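Local atomic coordinates of cobalt-precorrin-5B C(1)-methyltransferase (Archaeoglobus fulgidus, PDB entry 1SR8), a protein that probably methylates C-1 of cobalt-precorrin-5B with S-adenosyl-L-methionine, giving cobalt-precorrin-6A on the anaerobic route to adenosylcobalamin. Residues T44-S49 / V68-G73; F98-G103 / E164-K169; I116-G121 / S134-I139. All blocks are in the same frame, centred on the assembly; numbering follows the deposited sequence.

In the fold
All three contacts belong to the part built on the six-stranded mixed sheet; none of their segments belongs to the four-stranded parallel sheet later in the sequence. Contact 1 closes first, setting helix 44-57 beside the loop after edge strand 63-68. Contact 2 encloses contact 3, where helix 133-149 meets the other edge strand, 115-118. Contacts 2 and 3 lie farther from the middle of the chain than contact 1. Contact 2 is centred about 19 Å from contact 1, though Thr-44 CG2 touches Thr-101 OG1, and 17 Å from contact 3. Contacts 1 and 3, centred 11 Å apart, share bonds from Gln-138 of helix 133-149 to Thr-46 and Ser-69: the two helices pack together on the sheet, forming one core.

Contact 1 (T44-S49 / V68-G73); sequences TGTTAS and VSTPAG
Methyl groups of Thr-46 and Val-68 make the apolar part of this contact, with Thr-46 CG2 lying 3.9 Å from Val-68 CG2. The other branch of the valine, CG1, turns to the helix backbone and rests 3.9 Å from the carbonyl carbon of Ser-49, with Ser-49 CB a little farther off. One beta-branched residue at the end of strand 63-68 thus touches two positions three apart on helix 44-57, which lie on the same side of a helix. Farther along the loop, Thr-70 presents its methyl: CG2 comes within 4.1 Å of Thr-46 OG1, the two side chains crossing at a slant.

The polar ends are bonded in other directions. Thr-46 OG1 is held by Gly-188 O and by the amide of Gln-138 on helix 133-149, while Thr-70 OG1 bonds to Val-74 O, just past the type I turn from Thr-70 to Gly-73. Ser-49 folds its hydroxyl back along its own helix, OG lying beside the backbone N (chi1 -68°), and donates to Gly-45 O at 3.0 Å. That carbonyl also takes the Ser-49 N-H, the two donors reaching it from opposite faces of its plane.

Threonine and serine therefore suit this buried interface: their hydroxyls are satisfied within the helix or by neighbouring parts of the fold, leaving mainly methyl groups to make the packing, with the bonded Thr-46 oxygen touched by the Thr-70 methyl.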
ATOM      1  N   THR A  44      -1.474  -2.150   6.395  1.00 18.63           N
ATOM      2  CA  THR A  44      -2.216  -2.470   7.606  1.00 18.08           C
ATOM      3  C   THR A  44      -3.533  -3.135   7.168  1.00 17.83           C
ATOM      4  O   THR A  44      -4.065  -4.017   7.845  1.00 16.37           O
ATOM      5  CB  THR A  44      -2.524  -1.180   8.396  1.00 20.19           C
ATOM      6  OG1 THR A  44      -2.877  -0.138   7.477  1.00 21.47           O
ATOM      7  CG2 THR A  44      -1.310  -0.725   9.184  1.00 20.55           C
ATOM      8  N   GLY A  45      -4.046  -2.704   6.016  1.00 16.46           N
ATOM      9  CA  GLY A  45      -5.278  -3.267   5.493  1.00 16.44           C
ATOM     10  C   GLY A  45      -5.081  -4.719   5.099  1.00 17.65           C
ATOM     11  O   GLY A  45      -5.927  -5.572   5.389  1.00 17.95           O
ATOM     12  N   THR A  46      -3.959  -5.019   4.448  1.00 16.74           N
ATOM     13  CA  THR A  46      -3.694  -6.389   4.037  1.00 16.20           C
ATOM     14  C   THR A  46      -3.351  -7.266   5.236  1.00 16.20           C
ATOM     15  O   THR A  46      -3.690  -8.448   5.265  1.00 16.22           O
ATOM     16  CB  THR A  46      -2.544  -6.457   3.038  1.00 17.42           C
ATOM     17  OG1 THR A  46      -2.929  -5.805   1.822  1.00 18.44           O
ATOM     18  CG2 THR A  46      -2.182  -7.906   2.748  1.00 15.44           C
ATOM     19  N   THR A  47      -2.676  -6.686   6.222  1.00 16.47           N
ATOM     20  CA  THR A  47      -2.294  -7.432   7.416  1.00 17.95           C
ATOM     21  C   THR A  47      -3.555  -7.754   8.205  1.00 19.43           C
ATOM     22  O   THR A  47      -3.703  -8.855   8.745  1.00 21.25           O
ATOM     23  CB  THR A  47      -1.315  -6.625   8.284  1.00 18.25           C
ATOM     24  OG1 THR A  47      -0.145  -6.317   7.510  1.00 17.12           O
ATOM     25  CG2 THR A  47      -0.908  -7.423   9.518  1.00 15.74           C
ATOM     26  N   ALA A  48      -4.480  -6.802   8.248  1.00 19.40           N
ATOM     27  CA  ALA A  48      -5.741  -7.011   8.947  1.00 18.94           C
ATOM     28  C   ALA A  48      -6.524  -8.133   8.255  1.00 19.81           C
ATOM     29  O   ALA A  48      -7.119  -8.999   8.915  1.00 19.08           O
ATOM     30  CB  ALA A  48      -6.554  -5.717   8.954  1.00 17.41           C
ATOM     31  N   SER A  49      -6.517  -8.120   6.922  1.00 19.64           N
ATOM     32  CA  SER A  49      -7.221  -9.135   6.150  1.00 18.87           C
ATOM     33  C   SER A  49      -6.653 -10.510   6.445  1.00 18.85           C
ATOM     34  O   SER A  49      -7.402 -11.476   6.633  1.00 19.20           O
ATOM     35  CB  SER A  49      -7.102  -8.849   4.652  1.00 19.22           C
ATOM     36  OG  SER A  49      -7.816  -7.681   4.304  1.00 18.97           O
ATOM     37  N   VAL A  68      -4.629 -13.787   0.729  1.00 21.39           N
ATOM     38  CA  VAL A  68      -5.646 -12.747   0.762  1.00 21.22           C
ATOM     39  C   VAL A  68      -5.655 -11.947  -0.535  1.00 21.18           C
ATOM     40  O   VAL A  68      -4.614 -11.771  -1.181  1.00 20.98           O
ATOM     41  CB  VAL A  68      -5.431 -11.781   1.948  1.00 20.91           C
ATOM     42  CG1 VAL A  68      -5.695 -12.497   3.254  1.00 21.00           C
ATOM     43  CG2 VAL A  68      -4.021 -11.246   1.930  1.00 23.11           C
ATOM     44  N   SER A  69      -6.839 -11.489  -0.928  1.00 19.19           N
ATOM     45  CA  SER A  69      -6.960 -10.688  -2.132  1.00 19.72           C
ATOM     46  C   SER A  69      -6.586  -9.263  -1.728  1.00 19.81           C
ATOM     47  O   SER A  69      -6.625  -8.919  -0.546  1.00 17.64           O
ATOM     48  CB  SER A  69      -8.392 -10.749  -2.672  1.00 21.58           C
ATOM     49  OG  SER A  69      -9.342 -10.353  -1.694  1.00 24.01           O
ATOM     50  N   THR A  70      -6.192  -8.448  -2.704  1.00 20.70           N
ATOM     51  CA  THR A  70      -5.800  -7.063  -2.444  1.00 19.38           C
ATOM     52  C   THR A  70      -6.546  -6.173  -3.416  1.00 20.60           C
ATOM     53  O   THR A  70      -7.044  -6.647  -4.438  1.00 20.06           O
ATOM     54  CB  THR A  70      -4.291  -6.831  -2.678  1.00 18.30           C
ATOM     55  OG1 THR A  70      -3.975  -7.127  -4.041  1.00 16.13           O
ATOM     56  CG2 THR A  70      -3.449  -7.721  -1.773  1.00 17.65           C
ATOM     57  N   PRO A  71      -6.637  -4.866  -3.109  1.00 21.94           N
ATOM     58  CA  PRO A  71      -7.335  -3.929  -3.992  1.00 22.75           C
ATOM     59  C   PRO A  71      -6.721  -3.917  -5.397  1.00 24.22           C
ATOM     60  O   PRO A  71      -7.432  -3.744  -6.386  1.00 24.23           O
ATOM     61  CB  PRO A  71      -7.166  -2.588  -3.267  1.00 21.95           C
ATOM     62  CG  PRO A  71      -7.125  -2.989  -1.829  1.00 19.51           C
ATOM     63  CD  PRO A  71      -6.202  -4.181  -1.876  1.00 20.94           C
ATOM     64  N   ALA A  72      -5.401  -4.105  -5.472  1.00 25.14           N
ATOM     65  CA  ALA A  72      -4.673  -4.113  -6.741  1.00 25.36           C
ATOM     66  C   ALA A  72      -5.000  -5.345  -7.569  1.00 26.41           C
ATOM     67  O   ALA A  72      -4.656  -5.413  -8.744  1.00 29.76           O
ATOM     68  CB  ALA A  72      -3.168  -4.037  -6.489  1.00 24.40           C
ATOM     69  N   GLY A  73      -5.662  -6.320  -6.954  1.00 25.87           N
ATOM     70  CA  GLY A  73      -6.029  -7.525  -7.674  1.00 26.35           C
ATOM     71  C   GLY A  73      -4.982  -8.625  -7.650  1.00 27.53           C
ATOM     72  O   GLY A  73      -5.108  -9.621  -8.362  1.00 28.00           O
TER

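Contact 2 (F98-G103 / E164-K169); sequences FDVTNG and EEVAKK
Val-100 turns one methyl, CG2, toward the chain of Lys-169, and the two side chains run past each other in opposite directions. With CG1 set between the two backbone bonds (chi1 66°), CG2 stands anti to the valine N, beside the carbonyl carbon, and so faces the lysine. That chain is bent at chi3 (-69°) and again at chi4, which folds its end back over the valine: CG lies 4.0 Å and NZ 3.5 Å from Val-100 CG2. The ammonium packs against a methyl and gains no charge partner from it.

The loop 98-103 joins strands 86-90 and 105-111 of the mixed sheet; its partner is the end of helix 163-168, which follows strand 155-159. On that helix Val-166 has CG1 anti to its backbone N (chi1 174°), and this branch does the touching. It lies 4.0 Å from Val-100 O and 4.1 Å from Thr-101 CG2, the threonine crossing it at about a right angle. The Thr-101 hydroxyl is occupied by Lys-91, whose ammonium also pairs with Asp-99 OD2.

Asp-99 braces the loop from within. Its OD1 accepts from Thr-101 N at 3.2 Å, making an Asx turn inside the type I turn Asp-99 to Asn-102; the N-H comes from above the carboxylate plane.

Such a contact depends on shape rather than on directional bonds, while polar groups within the loop probably hold its conformation.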
ATOM      1  N   PHE A  98      11.768   3.526   6.071  1.00 32.84           N
ATOM      2  CA  PHE A  98      11.185   3.696   7.402  1.00 31.21           C
ATOM      3  C   PHE A  98       9.675   3.909   7.465  1.00 30.60           C
ATOM      4  O   PHE A  98       9.171   4.998   7.203  1.00 32.23           O
ATOM      5  CB  PHE A  98      11.840   4.827   8.177  1.00 30.18           C
ATOM      6  CG  PHE A  98      11.262   4.996   9.551  1.00 30.33           C
ATOM      7  CD1 PHE A  98      11.364   3.965  10.487  1.00 29.57           C
ATOM      8  CD2 PHE A  98      10.539   6.140   9.888  1.00 30.34           C
ATOM      9  CE1 PHE A  98      10.748   4.067  11.736  1.00 31.19           C
ATOM     10  CE2 PHE A  98       9.917   6.256  11.131  1.00 30.56           C
ATOM     11  CZ  PHE A  98      10.020   5.217  12.058  1.00 31.34           C
ATOM     12  N   ASP A  99       8.969   2.855   7.849  1.00 29.07           N
ATOM     13  CA  ASP A  99       7.521   2.870   7.981  1.00 27.14           C
ATOM     14  C   ASP A  99       7.246   2.700   9.479  1.00 26.73           C
ATOM     15  O   ASP A  99       7.522   1.648  10.044  1.00 25.84           O
ATOM     16  CB  ASP A  99       6.953   1.694   7.193  1.00 27.63           C
ATOM     17  CG  ASP A  99       5.451   1.630   7.236  1.00 27.66           C
ATOM     18  OD1 ASP A  99       4.833   2.275   8.103  1.00 28.73           O
ATOM     19  OD2 ASP A  99       4.883   0.910   6.399  1.00 29.91           O
ATOM     20  N   VAL A 100       6.700   3.729  10.118  1.00 27.59           N
ATOM     21  CA  VAL A 100       6.444   3.681  11.560  1.00 28.49           C
ATOM     22  C   VAL A 100       5.653   2.480  12.084  1.00 28.89           C
ATOM     23  O   VAL A 100       5.793   2.125  13.254  1.00 30.04           O
ATOM     24  CB  VAL A 100       5.758   4.978  12.041  1.00 28.61           C
ATOM     25  CG1 VAL A 100       4.373   5.089  11.442  1.00 30.86           C
ATOM     26  CG2 VAL A 100       5.697   5.001  13.553  1.00 30.07           C
ATOM     27  N   THR A 101       4.829   1.856  11.238  1.00 27.87           N
ATOM     28  CA  THR A 101       4.050   0.698  11.669  1.00 26.87           C
ATOM     29  C   THR A 101       4.622  -0.624  11.187  1.00 26.62           C
ATOM     30  O   THR A 101       3.967  -1.661  11.275  1.00 28.24           O
ATOM     31  CB  THR A 101       2.565   0.778  11.226  1.00 26.16           C
ATOM     32  OG1 THR A 101       2.478   0.842   9.801  1.00 25.84           O
ATOM     33  CG2 THR A 101       1.898   1.995  11.827  1.00 27.72           C
ATOM     34  N   ASN A 102       5.840  -0.600  10.664  1.00 25.47           N
ATOM     35  CA  ASN A 102       6.468  -1.842  10.221  1.00 25.20           C
ATOM     36  C   ASN A 102       6.587  -2.709  11.479  1.00 23.95           C
ATOM     37  O   ASN A 102       6.833  -2.195  12.567  1.00 22.05           O
ATOM     38  CB  ASN A 102       7.853  -1.551   9.623  1.00 25.55           C
ATOM     39  CG  ASN A 102       8.671  -2.811   9.379  1.00 27.30           C
ATOM     40  OD1 ASN A 102       8.210  -3.767   8.760  1.00 27.97           O
ATOM     41  ND2 ASN A 102       9.902  -2.807   9.861  1.00 29.79           N
ATOM     42  N   GLY A 103       6.371  -4.012  11.342  1.00 24.48           N
ATOM     43  CA  GLY A 103       6.469  -4.894  12.495  1.00 25.85           C
ATOM     44  C   GLY A 103       5.325  -4.838  13.502  1.00 27.14           C
ATOM     45  O   GLY A 103       5.334  -5.577  14.486  1.00 27.85           O
ATOM     46  N   GLU A 164      -2.520   1.898  20.157  1.00 35.93           N
ATOM     47  CA  GLU A 164      -2.693   3.180  20.822  1.00 39.04           C
ATOM     48  C   GLU A 164      -1.365   3.877  21.052  1.00 40.02           C
ATOM     49  O   GLU A 164      -1.266   5.100  20.918  1.00 40.41           O
ATOM     50  CB  GLU A 164      -3.412   2.997  22.149  1.00 41.09           C
ATOM     51  CG  GLU A 164      -3.892   4.302  22.743  1.00 45.19           C
ATOM     52  CD  GLU A 164      -4.596   4.102  24.060  1.00 46.65           C
ATOM     53  OE1 GLU A 164      -5.578   3.329  24.094  1.00 47.50           O
ATOM     54  OE2 GLU A 164      -4.162   4.716  25.057  1.00 50.36           O
ATOM     55  N   GLU A 165      -0.348   3.095  21.401  1.00 39.69           N
ATOM     56  CA  GLU A 165       0.980   3.639  21.627  1.00 40.39           C
ATOM     57  C   GLU A 165       1.598   4.072  20.308  1.00 40.23           C
ATOM     58  O   GLU A 165       1.868   5.255  20.105  1.00 40.56           O
ATOM     59  CB  GLU A 165       1.882   2.604  22.300  1.00 41.81           C
ATOM     60  CG  GLU A 165       1.718   2.555  23.800  1.00 45.92           C
ATOM     61  CD  GLU A 165       1.703   3.944  24.428  1.00 49.08           C
ATOM     62  OE1 GLU A 165       2.664   4.717  24.210  1.00 50.29           O
ATOM     63  OE2 GLU A 165       0.723   4.264  25.142  1.00 51.87           O
ATOM     64  N   VAL A 166       1.823   3.111  19.415  1.00 39.30           N
ATOM     65  CA  VAL A 166       2.409   3.399  18.108  1.00 38.75           C
ATOM     66  C   VAL A 166       1.756   4.632  17.503  1.00 39.68           C
ATOM     67  O   VAL A 166       2.404   5.404  16.802  1.00 40.69           O
ATOM     68  CB  VAL A 166       2.231   2.212  17.135  1.00 36.12           C
ATOM     69  CG1 VAL A 166       2.722   2.590  15.753  1.00 33.90           C
ATOM     70  CG2 VAL A 166       2.993   1.012  17.646  1.00 34.46           C
ATOM     71  N   ALA A 167       0.473   4.812  17.792  1.00 41.56           N
ATOM     72  CA  ALA A 167      -0.289   5.946  17.285  1.00 44.89           C
ATOM     73  C   ALA A 167       0.247   7.275  17.809  1.00 47.71           C
ATOM     74  O   ALA A 167       0.292   8.272  17.086  1.00 48.80           O
ATOM     75  CB  ALA A 167      -1.760   5.791  17.666  1.00 44.14           C
ATOM     76  N   LYS A 168       0.651   7.290  19.073  1.00 50.87           N
ATOM     77  CA  LYS A 168       1.173   8.506  19.687  1.00 53.41           C
ATOM     78  C   LYS A 168       2.349   9.094  18.904  1.00 54.65           C
ATOM     79  O   LYS A 168       2.633  10.283  19.001  1.00 55.85           O
ATOM     80  CB  LYS A 168       1.599   8.226  21.136  1.00 53.33           C
ATOM     81  CG  LYS A 168       0.454   7.865  22.089  1.00 54.13           C
ATOM     82  CD  LYS A 168       0.984   7.670  23.507  1.00 56.66           C
ATOM     83  CE  LYS A 168      -0.130   7.531  24.553  1.00 58.33           C
ATOM     84  NZ  LYS A 168      -0.812   6.199  24.581  1.00 60.25           N
ATOM     85  N   LYS A 169       3.025   8.266  18.118  1.00 56.40           N
ATOM     86  CA  LYS A 169       4.174   8.732  17.347  1.00 58.81           C
ATOM     87  C   LYS A 169       3.886   8.728  15.854  1.00 59.26           C
ATOM     88  O   LYS A 169       4.801   8.771  15.032  1.00 59.82           O
ATOM     89  CB  LYS A 169       5.400   7.853  17.646  1.00 60.41           C
ATOM     90  CG  LYS A 169       5.220   6.379  17.292  1.00 62.54           C
ATOM     91  CD  LYS A 169       6.152   5.479  18.103  1.00 64.26           C
ATOM     92  CE  LYS A 169       7.613   5.653  17.717  1.00 66.04           C
ATOM     93  NZ  LYS A 169       7.898   5.178  16.331  1.00 66.12           N
TER

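Contact 3 (I116-G121 / S134-I139); sequences IFFGRG and SAKLQI
Ile-139 on helix 133-149 is the residue that both strand side chains reach. Its two branches serve different partners. CG2 packs on CG2 of Ile-116 at 3.9 Å, the two isoleucines meeting at a slant, and in each of them this methyl stands opposite the backbone N, while CG1 lies beside it. The longer branch carries CD1 to the ring of Phe-118, 3.9 Å from CE1 and 4.0 Å from CZ. The methyl meets the edge of that ring, in its plane, so this is edge packing and makes no use of the aromatic face.

Ile-116 and Phe-118 are two apart on strand 115-118, and both point to the helix, as residues of this spacing on a strand do; Phe-117 between them points away. The strand is one edge of the six-stranded mixed sheet, bound on its inner side to the parallel strand 155-159, and helix 133-149 packs over the sheet face. The axes of segments 116-118 and 134-139 approach to 10.8 Å, with 135° between their N-to-C directions, a separation that large aliphatic and aromatic residues can bridge. Ile-139 also touches Ile-158 of the neighbouring strand and, on helix 44-57, Ala-48 and Ser-49, so it fills the junction where its own helix, helix 44-57 and the sheet come together.

Lys-136 covers the periphery with its aliphatic chain. About one turn before Ile-139, it comes to the ring edge of Phe-118 with CD 4.3 Å from CE2. Its methylenes do the packing there: a lysine at this partly exposed position can lay carbon along an aromatic edge while carrying its charge at the far end.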
ATOM      1  N   ILE A 116     -17.558  -7.835  10.710  1.00 23.87           N
ATOM      2  CA  ILE A 116     -16.162  -7.433  10.898  1.00 22.43           C
ATOM      3  C   ILE A 116     -16.127  -6.283  11.895  1.00 22.57           C
ATOM      4  O   ILE A 116     -16.707  -5.228  11.652  1.00 23.21           O
ATOM      5  CB  ILE A 116     -15.527  -6.932   9.575  1.00 21.53           C
ATOM      6  CG1 ILE A 116     -15.417  -8.082   8.568  1.00 22.43           C
ATOM      7  CG2 ILE A 116     -14.175  -6.293   9.857  1.00 18.94           C
ATOM      8  CD1 ILE A 116     -14.568  -9.238   9.047  1.00 25.35           C
ATOM      9  N   PHE A 117     -15.430  -6.474  13.006  1.00 22.68           N
ATOM     10  CA  PHE A 117     -15.366  -5.437  14.026  1.00 22.45           C
ATOM     11  C   PHE A 117     -13.927  -5.082  14.340  1.00 22.75           C
ATOM     12  O   PHE A 117     -13.024  -5.911  14.193  1.00 22.16           O
ATOM     13  CB  PHE A 117     -16.090  -5.928  15.281  1.00 21.97           C
ATOM     14  CG  PHE A 117     -17.441  -6.534  14.989  1.00 22.87           C
ATOM     15  CD1 PHE A 117     -18.509  -5.731  14.592  1.00 20.10           C
ATOM     16  CD2 PHE A 117     -17.626  -7.920  15.050  1.00 23.22           C
ATOM     17  CE1 PHE A 117     -19.745  -6.296  14.254  1.00 21.03           C
ATOM     18  CE2 PHE A 117     -18.854  -8.497  14.714  1.00 22.15           C
ATOM     19  CZ  PHE A 117     -19.915  -7.682  14.315  1.00 21.06           C
ATOM     20  N   PHE A 118     -13.726  -3.841  14.774  1.00 22.76           N
ATOM     21  CA  PHE A 118     -12.399  -3.338  15.106  1.00 23.39           C
ATOM     22  C   PHE A 118     -12.303  -2.977  16.586  1.00 24.26           C
ATOM     23  O   PHE A 118     -13.103  -2.188  17.093  1.00 22.76           O
ATOM     24  CB  PHE A 118     -12.103  -2.127  14.221  1.00 22.61           C
ATOM     25  CG  PHE A 118     -12.147  -2.446  12.753  1.00 21.58           C
ATOM     26  CD1 PHE A 118     -11.067  -3.069  12.135  1.00 20.51           C
ATOM     27  CD2 PHE A 118     -13.301  -2.213  12.012  1.00 23.07           C
ATOM     28  CE1 PHE A 118     -11.135  -3.464  10.795  1.00 21.35           C
ATOM     29  CE2 PHE A 118     -13.383  -2.604  10.669  1.00 23.26           C
ATOM     30  CZ  PHE A 118     -12.297  -3.233  10.061  1.00 21.53           C
ATOM     31  N   GLY A 119     -11.319  -3.551  17.276  1.00 24.13           N
ATOM     32  CA  GLY A 119     -11.175  -3.284  18.695  1.00 24.20           C
ATOM     33  C   GLY A 119     -10.092  -2.316  19.118  1.00 25.33           C
ATOM     34  O   GLY A 119      -9.874  -1.282  18.499  1.00 25.20           O
ATOM     35  N   ARG A 120      -9.409  -2.668  20.201  1.00 27.02           N
ATOM     36  CA  ARG A 120      -8.341  -1.840  20.754  1.00 26.80           C
ATOM     37  C   ARG A 120      -7.193  -1.633  19.777  1.00 24.98           C
ATOM     38  O   ARG A 120      -6.864  -2.528  18.998  1.00 24.17           O
ATOM     39  CB  ARG A 120      -7.785  -2.487  22.026  1.00 30.52           C
ATOM     40  CG  ARG A 120      -7.072  -3.807  21.772  1.00 35.97           C
ATOM     41  CD  ARG A 120      -6.304  -4.295  22.993  1.00 40.86           C
ATOM     42  NE  ARG A 120      -5.517  -5.489  22.693  1.00 44.99           N
ATOM     43  CZ  ARG A 120      -6.031  -6.646  22.275  1.00 49.31           C
ATOM     44  NH1 ARG A 120      -7.344  -6.786  22.106  1.00 50.68           N
ATOM     45  NH2 ARG A 120      -5.228  -7.672  22.023  1.00 51.56           N
ATOM     46  N   GLY A 121      -6.581  -0.451  19.836  1.00 22.96           N
ATOM     47  CA  GLY A 121      -5.456  -0.146  18.974  1.00 23.24           C
ATOM     48  C   GLY A 121      -5.824   0.471  17.641  1.00 22.51           C
ATOM     49  O   GLY A 121      -4.953   0.975  16.933  1.00 22.22           O
ATOM     50  N   SER A 134     -10.733   1.592   0.939  1.00 23.26           N
ATOM     51  CA  SER A 134      -9.998   0.505   0.293  1.00 23.43           C
ATOM     52  C   SER A 134      -9.773  -0.660   1.241  1.00 21.78           C
ATOM     53  O   SER A 134     -10.027  -1.815   0.891  1.00 21.13           O
ATOM     54  CB  SER A 134      -8.642   1.000  -0.204  1.00 23.33           C
ATOM     55  OG  SER A 134      -8.801   2.027  -1.157  1.00 28.83           O
ATOM     56  N   ALA A 135      -9.278  -0.337   2.434  1.00 20.16           N
ATOM     57  CA  ALA A 135      -8.999  -1.330   3.461  1.00 18.98           C
ATOM     58  C   ALA A 135     -10.274  -2.051   3.861  1.00 18.45           C
ATOM     59  O   ALA A 135     -10.304  -3.275   3.992  1.00 18.24           O
ATOM     60  CB  ALA A 135      -8.382  -0.657   4.672  1.00 18.03           C
ATOM     61  N   LYS A 136     -11.337  -1.284   4.046  1.00 18.34           N
ATOM     62  CA  LYS A 136     -12.603  -1.858   4.459  1.00 18.23           C
ATOM     63  C   LYS A 136     -13.168  -2.831   3.429  1.00 17.72           C
ATOM     64  O   LYS A 136     -13.615  -3.928   3.784  1.00 16.56           O
ATOM     65  CB  LYS A 136     -13.615  -0.749   4.741  1.00 21.94           C
ATOM     66  CG  LYS A 136     -14.930  -1.260   5.300  1.00 26.08           C
ATOM     67  CD  LYS A 136     -14.721  -2.035   6.598  1.00 29.75           C
ATOM     68  CE  LYS A 136     -16.057  -2.456   7.200  1.00 33.32           C
ATOM     69  NZ  LYS A 136     -16.959  -1.278   7.452  1.00 34.97           N
ATOM     70  N   LEU A 137     -13.147  -2.447   2.159  1.00 14.95           N
ATOM     71  CA  LEU A 137     -13.680  -3.331   1.132  1.00 15.93           C
ATOM     72  C   LEU A 137     -12.826  -4.583   1.010  1.00 15.42           C
ATOM     73  O   LEU A 137     -13.348  -5.672   0.781  1.00 15.40           O
ATOM     74  CB  LEU A 137     -13.748  -2.618  -0.215  1.00 17.76           C
ATOM     75  CG  LEU A 137     -14.773  -1.479  -0.312  1.00 19.81           C
ATOM     76  CD1 LEU A 137     -14.731  -0.860  -1.718  1.00 19.31           C
ATOM     77  CD2 LEU A 137     -16.165  -2.014   0.021  1.00 17.57           C
ATOM     78  N   GLN A 138     -11.515  -4.419   1.177  1.00 15.80           N
ATOM     79  CA  GLN A 138     -10.565  -5.530   1.094  1.00 15.03           C
ATOM     80  C   GLN A 138     -10.823  -6.536   2.193  1.00 16.18           C
ATOM     81  O   GLN A 138     -10.906  -7.736   1.933  1.00 16.44           O
ATOM     82  CB  GLN A 138      -9.124  -5.029   1.217  1.00 12.45           C
ATOM     83  CG  GLN A 138      -8.100  -6.148   1.181  1.00 12.62           C
ATOM     84  CD  GLN A 138      -6.689  -5.655   1.451  1.00 15.49           C
ATOM     85  OE1 GLN A 138      -6.499  -4.575   2.020  1.00 15.92           O
ATOM     86  NE2 GLN A 138      -5.688  -6.452   1.062  1.00 13.89           N
ATOM     87  N   ILE A 139     -10.938  -6.042   3.426  1.00 16.11           N
ATOM     88  CA  ILE A 139     -11.184  -6.908   4.571  1.00 15.91           C
ATOM     89  C   ILE A 139     -12.505  -7.645   4.404  1.00 16.58           C
ATOM     90  O   ILE A 139     -12.568  -8.856   4.590  1.00 16.50           O
ATOM     91  CB  ILE A 139     -11.201  -6.099   5.878  1.00 17.90           C
ATOM     92  CG1 ILE A 139      -9.833  -5.441   6.088  1.00 19.41           C
ATOM     93  CG2 ILE A 139     -11.527  -7.012   7.054  1.00 17.38           C
ATOM     94  CD1 ILE A 139      -9.756  -4.538   7.306  1.00 21.09           C
TER